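Side-chain contacts in hypothetical protein (Streptococcus pneumoniae, PDB 2HIY), which is of unknown function, a conserved bacterial protein of the DUF1697 family built around two four-stranded antiparallel sheets: residues 45-50 / 167-172; 26-31 / 39-44. All coordinates share one frame; numbering follows the deposited sequence.

Interaction 1 (45-50 / 167-172); sequences SGNIFF and TIRNAK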
loop_
_atom_site.group_PDB
_atom_site.type_symbol
_atom_site.label_atom_id
_atom_site.label_comp_id
_atom_site.label_asym_id
_atom_site.label_seq_id
_atom_site.Cartn_x
_atom_site.Cartn_y
_atom_site.Cartn_z
ATOM N N SER D 45 -3.744 19.536 2.027
ATOM C CA SER D 45 -4.965 18.890 1.558
ATOM C C SER D 45 -5.923 19.834 0.866
ATOM O O SER D 45 -6.965 19.407 0.372
ATOM C CB SER D 45 -5.720 18.224 2.710
ATOM O OG SER D 45 -6.117 19.176 3.694
ATOM N N GLY D 46 -5.585 21.115 0.820
ATOM C CA GLY D 46 -6.423 22.082 0.127
ATOM C C GLY D 46 -7.236 22.937 1.080
ATOM O O GLY D 46 -8.473 22.905 1.058
ATOM N N ASN D 47 -6.539 23.750 1.880
ATOM C CA ASN D 47 -7.155 24.643 2.854
ATOM C C ASN D 47 -6.491 25.980 2.639
ATOM O O ASN D 47 -5.325 26.170 3.054
ATOM C CB ASN D 47 -6.886 24.156 4.288
ATOM C CG ASN D 47 -7.321 22.735 4.492
ATOM O OD1 ASN D 47 -8.522 22.452 4.468
ATOM N ND2 ASN D 47 -6.370 21.822 4.641
ATOM N N ILE D 48 -7.197 26.871 1.952
ATOM C CA ILE D 48 -6.685 28.177 1.556
ATOM C C ILE D 48 -7.486 29.259 2.237
ATOM O O ILE D 48 -8.709 29.125 2.403
ATOM C CB ILE D 48 -6.789 28.360 -0.001
ATOM C CG1 ILE D 48 -5.764 27.465 -0.681
ATOM C CG2 ILE D 48 -6.557 29.825 -0.426
ATOM C CD1 ILE D 48 -4.335 28.089 -0.729
ATOM N N PHE D 49 -6.816 30.339 2.637
ATOM C CA PHE D 49 -7.465 31.457 3.260
ATOM C C PHE D 49 -7.049 32.717 2.539
ATOM O O PHE D 49 -5.880 32.860 2.145
ATOM C CB PHE D 49 -7.092 31.524 4.757
ATOM C CG PHE D 49 -7.345 30.235 5.453
ATOM C CD1 PHE D 49 -8.594 29.966 6.035
ATOM C CD2 PHE D 49 -6.404 29.217 5.376
ATOM C CE1 PHE D 49 -8.853 28.710 6.606
ATOM C CE2 PHE D 49 -6.650 27.955 5.929
ATOM C CZ PHE D 49 -7.902 27.704 6.542
ATOM N N PHE D 50 -8.008 33.606 2.348
ATOM C CA PHE D 50 -7.704 34.852 1.651
ATOM C C PHE D 50 -8.685 35.926 2.083
ATOM O O PHE D 50 -9.729 35.617 2.671
ATOM C CB PHE D 50 -7.733 34.655 0.126
ATOM C CG PHE D 50 -9.098 34.369 -0.429
ATOM C CD1 PHE D 50 -9.965 35.402 -0.815
ATOM C CD2 PHE D 50 -9.511 33.049 -0.612
ATOM C CE1 PHE D 50 -11.245 35.136 -1.328
ATOM C CE2 PHE D 50 -10.779 32.780 -1.122
ATOM C CZ PHE D 50 -11.645 33.820 -1.501
ATOM N N THR D 167 -16.610 18.500 1.144
ATOM C CA THR D 167 -15.214 18.554 1.510
ATOM C C THR D 167 -15.113 18.088 2.956
ATOM O O THR D 167 -15.564 18.779 3.865
ATOM C CB THR D 167 -14.681 19.992 1.377
ATOM O OG1 THR D 167 -15.123 20.542 0.112
ATOM C CG2 THR D 167 -13.190 19.988 1.470
ATOM N N ILE D 168 -14.503 16.931 3.157
ATOM C CA ILE D 168 -14.521 16.320 4.484
ATOM C C ILE D 168 -13.268 16.734 5.229
ATOM O O ILE D 168 -12.146 16.624 4.710
ATOM C CB ILE D 168 -14.579 14.809 4.374
ATOM C CG1 ILE D 168 -15.844 14.408 3.617
ATOM C CG2 ILE D 168 -14.515 14.181 5.797
ATOM C CD1 ILE D 168 -16.009 12.883 3.413
ATOM N N ARG D 169 -13.439 17.211 6.458
ATOM C CA ARG D 169 -12.314 17.534 7.333
ATOM C C ARG D 169 -12.560 16.959 8.705
ATOM O O ARG D 169 -13.692 16.941 9.182
ATOM C CB ARG D 169 -12.161 19.060 7.470
ATOM C CG ARG D 169 -11.861 19.785 6.125
ATOM C CD ARG D 169 -10.447 19.422 5.663
ATOM N NE ARG D 169 -10.001 20.123 4.446
ATOM C CZ ARG D 169 -10.067 19.641 3.213
ATOM N NH1 ARG D 169 -10.612 18.466 2.969
ATOM N NH2 ARG D 169 -9.596 20.378 2.206
ATOM N N ASN D 170 -11.533 16.468 9.353
ATOM C CA ASN D 170 -11.720 16.016 10.721
ATOM C C ASN D 170 -11.959 17.191 11.667
ATOM O O ASN D 170 -11.770 18.369 11.312
ATOM C CB ASN D 170 -10.615 15.061 11.178
ATOM C CG ASN D 170 -9.251 15.696 11.202
ATOM O OD1 ASN D 170 -9.092 16.856 11.573
ATOM N ND2 ASN D 170 -8.232 14.892 10.887
ATOM N N ALA D 171 -12.405 16.881 12.887
ATOM C CA ALA D 171 -12.703 17.929 13.827
ATOM C C ALA D 171 -11.515 18.799 14.170
ATOM O O ALA D 171 -11.675 19.983 14.430
ATOM C CB ALA D 171 -13.297 17.339 15.101
ATOM N N LYS D 172 -10.327 18.209 14.218
ATOM C CA LYS D 172 -9.138 18.997 14.522
ATOM C C LYS D 172 -8.866 20.020 13.413
ATOM O O LYS D 172 -8.530 21.184 13.701
ATOM C CB LYS D 172 -7.942 18.076 14.769
ATOM C CG LYS D 172 -8.011 17.399 16.130
ATOM C CD LYS D 172 -6.716 16.695 16.509
ATOM C CE LYS D 172 -6.675 16.382 18.008
ATOM N NZ LYS D 172 -7.780 15.492 18.441
#
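Arg169 reaches from strand 166-170 to the start of strand 47-52, and its guanidinium group makes every hydrogen bond between 45-50 and 167-172. The straightest runs from NE of Arg169 to OD1 of Asn47, 2.8 Å long with 162° at the hydrogen; the donor lies in the carbonyl plane of the amide, on a lone pair, and OD1 in turn lies in the guanidinium plane. The two flat groups are nonetheless turned 89° apart, so the amide meets the guanidinium edge crosswise. NH2 of Arg169 gives a more bent bond to O of Gly46 at 3.0 Å, approaching from above that carbonyl's plane, and adds a weak one to OD1 of Asn47. It also donates to the backbone oxygen of Val11. On the far side NH1 of Arg169 turns back to its own strand and binds O of Ile168 at 3.0 Å, so all three guanidinium nitrogens have acceptors and the group's rotation is fixed. The chain bends at chi2 (-70°), which swings NE and NH2 of Arg169 toward OD1 of Asn47 and O of Gly46. The faces are flanked as well: CG2 of Thr167 sits over one, OG of Ser45 over the opposite one, both displaced toward the rim. The Asn47 amide is used at both ends, because ND2 of Asn47 donates to OG of Ser45 at 2.8 Å and to the carbonyl of Tyr42. Only 129 Å² is buried between the segments, consistent with a contact carried by polar bonds. In the fold, a buried arginine of strand 166-170, outermost in its antiparallel sheet within this chain, is hydrogen-bonded to the turn before strand 47-52, an inner strand of the other antiparallel sheet.

Interaction 2 (26-31 / 39-44); sequences ELRQEL and VESYIN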
loop_
_atom_site.group_PDB
_atom_site.type_symbol
_atom_site.label_atom_id
_atom_site.label_comp_id
_atom_site.label_asym_id
_atom_site.label_seq_id
_atom_site.Cartn_x
_atom_site.Cartn_y
_atom_site.Cartn_z
ATOM N N GLU D 26 2.811 27.724 -5.174
ATOM C CA GLU D 26 2.363 28.121 -6.511
ATOM C C GLU D 26 0.921 28.597 -6.469
ATOM O O GLU D 26 0.593 29.648 -7.034
ATOM C CB GLU D 26 2.516 26.975 -7.512
ATOM C CG GLU D 26 3.972 26.656 -7.788
ATOM C CD GLU D 26 4.207 25.438 -8.651
ATOM O OE1 GLU D 26 3.245 24.812 -9.144
ATOM O OE2 GLU D 26 5.401 25.094 -8.819
ATOM N N LEU D 27 0.055 27.827 -5.824
ATOM C CA LEU D 27 -1.337 28.228 -5.702
ATOM C C LEU D 27 -1.464 29.597 -4.997
ATOM O O LEU D 27 -2.266 30.440 -5.427
ATOM C CB LEU D 27 -2.130 27.155 -4.938
ATOM C CG LEU D 27 -3.634 27.426 -4.844
ATOM C CD1 LEU D 27 -4.274 27.528 -6.227
ATOM C CD2 LEU D 27 -4.330 26.361 -4.017
ATOM N N ARG D 28 -0.744 29.818 -3.898
ATOM C CA ARG D 28 -0.810 31.104 -3.213
ATOM C C ARG D 28 -0.429 32.238 -4.159
ATOM O O ARG D 28 -1.111 33.264 -4.185
ATOM C CB ARG D 28 0.049 31.121 -1.929
ATOM C CG ARG D 28 -0.397 30.092 -0.912
ATOM C CD ARG D 28 0.249 30.383 0.462
ATOM N NE ARG D 28 1.708 30.375 0.387
ATOM C CZ ARG D 28 2.495 29.329 0.645
ATOM N NH1 ARG D 28 1.981 28.161 1.010
ATOM N NH2 ARG D 28 3.802 29.461 0.517
ATOM N N GLN D 29 0.633 32.055 -4.936
ATOM C CA GLN D 29 1.052 33.092 -5.895
ATOM C C GLN D 29 -0.007 33.300 -6.974
ATOM O O GLN D 29 -0.325 34.446 -7.342
ATOM C CB GLN D 29 2.419 32.744 -6.530
ATOM C CG GLN D 29 2.820 33.635 -7.732
ATOM C CD GLN D 29 3.273 35.006 -7.306
ATOM O OE1 GLN D 29 4.444 35.200 -6.972
ATOM N NE2 GLN D 29 2.355 35.981 -7.325
ATOM N N GLU D 30 -0.525 32.204 -7.515
ATOM C CA GLU D 30 -1.544 32.297 -8.562
ATOM C C GLU D 30 -2.830 32.985 -8.080
ATOM O O GLU D 30 -3.399 33.826 -8.786
ATOM C CB GLU D 30 -1.855 30.892 -9.052
ATOM C CG GLU D 30 -0.701 30.295 -9.843
ATOM C CD GLU D 30 -0.643 28.784 -9.838
ATOM O OE1 GLU D 30 -1.537 28.097 -9.284
ATOM O OE2 GLU D 30 0.362 28.284 -10.400
ATOM N N LEU D 31 -3.273 32.658 -6.868
ATOM C CA LEU D 31 -4.474 33.327 -6.332
ATOM C C LEU D 31 -4.209 34.793 -6.015
ATOM O O LEU D 31 -5.102 35.630 -6.114
ATOM C CB LEU D 31 -4.992 32.601 -5.086
ATOM C CG LEU D 31 -5.514 31.188 -5.375
ATOM C CD1 LEU D 31 -5.925 30.519 -4.054
ATOM C CD2 LEU D 31 -6.690 31.215 -6.362
ATOM N N VAL D 39 -3.065 35.747 0.992
ATOM C CA VAL D 39 -3.364 34.336 0.753
ATOM C C VAL D 39 -2.452 33.448 1.592
ATOM O O VAL D 39 -1.229 33.567 1.534
ATOM C CB VAL D 39 -3.264 33.964 -0.740
ATOM C CG1 VAL D 39 -3.731 32.525 -0.950
ATOM C CG2 VAL D 39 -4.123 34.899 -1.581
ATOM N N GLU D 40 -3.065 32.533 2.343
ATOM C CA GLU D 40 -2.349 31.605 3.211
ATOM C C GLU D 40 -2.890 30.200 2.989
ATOM O O GLU D 40 -4.002 30.029 2.480
ATOM C CB GLU D 40 -2.540 31.995 4.678
ATOM C CG GLU D 40 -2.022 33.393 4.987
ATOM C CD GLU D 40 -2.200 33.796 6.439
ATOM O OE1 GLU D 40 -2.445 32.907 7.288
ATOM O OE2 GLU D 40 -2.068 35.008 6.727
ATOM N N SER D 41 -2.087 29.198 3.330
ATOM C CA SER D 41 -2.526 27.798 3.229
ATOM C C SER D 41 -2.213 27.054 4.518
ATOM O O SER D 41 -1.265 27.407 5.254
ATOM C CB SER D 41 -1.892 27.096 2.013
ATOM O OG SER D 41 -0.480 27.101 2.065
ATOM N N TYR D 42 -3.019 26.041 4.801
ATOM C CA TYR D 42 -2.789 25.172 5.940
ATOM C C TYR D 42 -2.591 23.779 5.389
ATOM O O TYR D 42 -3.450 23.275 4.643
ATOM C CB TYR D 42 -3.978 25.208 6.902
ATOM C CG TYR D 42 -3.869 24.176 8.011
ATOM C CD1 TYR D 42 -2.827 24.226 8.940
ATOM C CD2 TYR D 42 -4.786 23.127 8.107
ATOM C CE1 TYR D 42 -2.728 23.256 9.964
ATOM C CE2 TYR D 42 -4.687 22.166 9.097
ATOM C CZ TYR D 42 -3.656 22.235 10.015
ATOM O OH TYR D 42 -3.566 21.278 11.008
ATOM N N ILE D 43 -1.451 23.185 5.733
ATOM C CA ILE D 43 -1.064 21.842 5.293
ATOM C C ILE D 43 -1.198 21.711 3.765
ATOM O O ILE D 43 -0.978 22.688 3.055
ATOM C CB ILE D 43 -1.705 20.663 6.162
ATOM C CG1 ILE D 43 -3.240 20.635 6.092
ATOM C CG2 ILE D 43 -1.152 20.722 7.611
ATOM C CD1 ILE D 43 -3.908 19.464 6.858
ATOM N N ASN D 44 -1.540 20.525 3.266
ATOM C CA ASN D 44 -1.423 20.263 1.829
ATOM C C ASN D 44 -2.696 19.681 1.220
ATOM O O ASN D 44 -2.736 19.405 0.008
ATOM C CB ASN D 44 -0.197 19.365 1.556
ATOM C CG ASN D 44 0.386 19.563 0.158
ATOM O OD1 ASN D 44 0.367 20.666 -0.393
ATOM N ND2 ASN D 44 0.924 18.484 -0.420
#
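This is a helix-on-sheet packing contact at the surface, in which helix 24-34 lies against the edge strand 39-41 that follows it in the chain. The axes of helix segment 26-31 and strand 39-41 run nearly antiparallel, at 159°, and come within 8.1 Å. Arg28 and Val39 have the closest CA atoms across the two segments, and the aliphatic part of the arginine covers the valine: CG of Arg28 lies 4.1 Å from CG1 of Val39. Farther out, CD of Arg28 passes 3.7 Å from O of Val39, after which the bend at chi3 (-59°) carries the guanidinium to Ser41. There NH1 of Arg28 donates to OG of Ser41 at 2.9 Å, with 145° at the hydrogen and the hydroxyl oxygen near the guanidinium plane, at its edge. The same NH1 forms a salt bridge with Glu61 of a second subunit, so this nitrogen serves both the local packing and the subunit interface. One turn along the helix, Leu31 adds the apolar side of the contact, its CB 4.3 Å from CG2 of Val39. The two branches of Val39 thus divide the work, CG1 meeting Arg28 and CG2 meeting Leu31. Leu31, Val39 and Ser41 all touch Ile48 of strand 47-52 as well, while Phe66 of helix 56-70 packs on Leu31. Helix 24-34 thus packs on one face of an antiparallel sheet, as in alpha+beta folds.

How the interactions relate
Interactions 1 and 2 lie in series along the chain, their centres about 13 Å apart, and meet where strands 39-41 and 47-52 pair in one antiparallel sheet. Two probable backbone hydrogen bonds join them: N of Phe49 to O of Glu40 at 2.8 Å, and N of Tyr42 to O of Asn47 at 2.9 Å. Between sheet and helix, CD1 of Ile48 packs 3.7 Å from CD2 of Leu27. The centre of interaction 2 is about 16 Å from the centre of the chain, against about 6 Å for that of interaction 1. The same pair of strands therefore carries a helix at the surface and, through 45-50, a polar link to the second sheet.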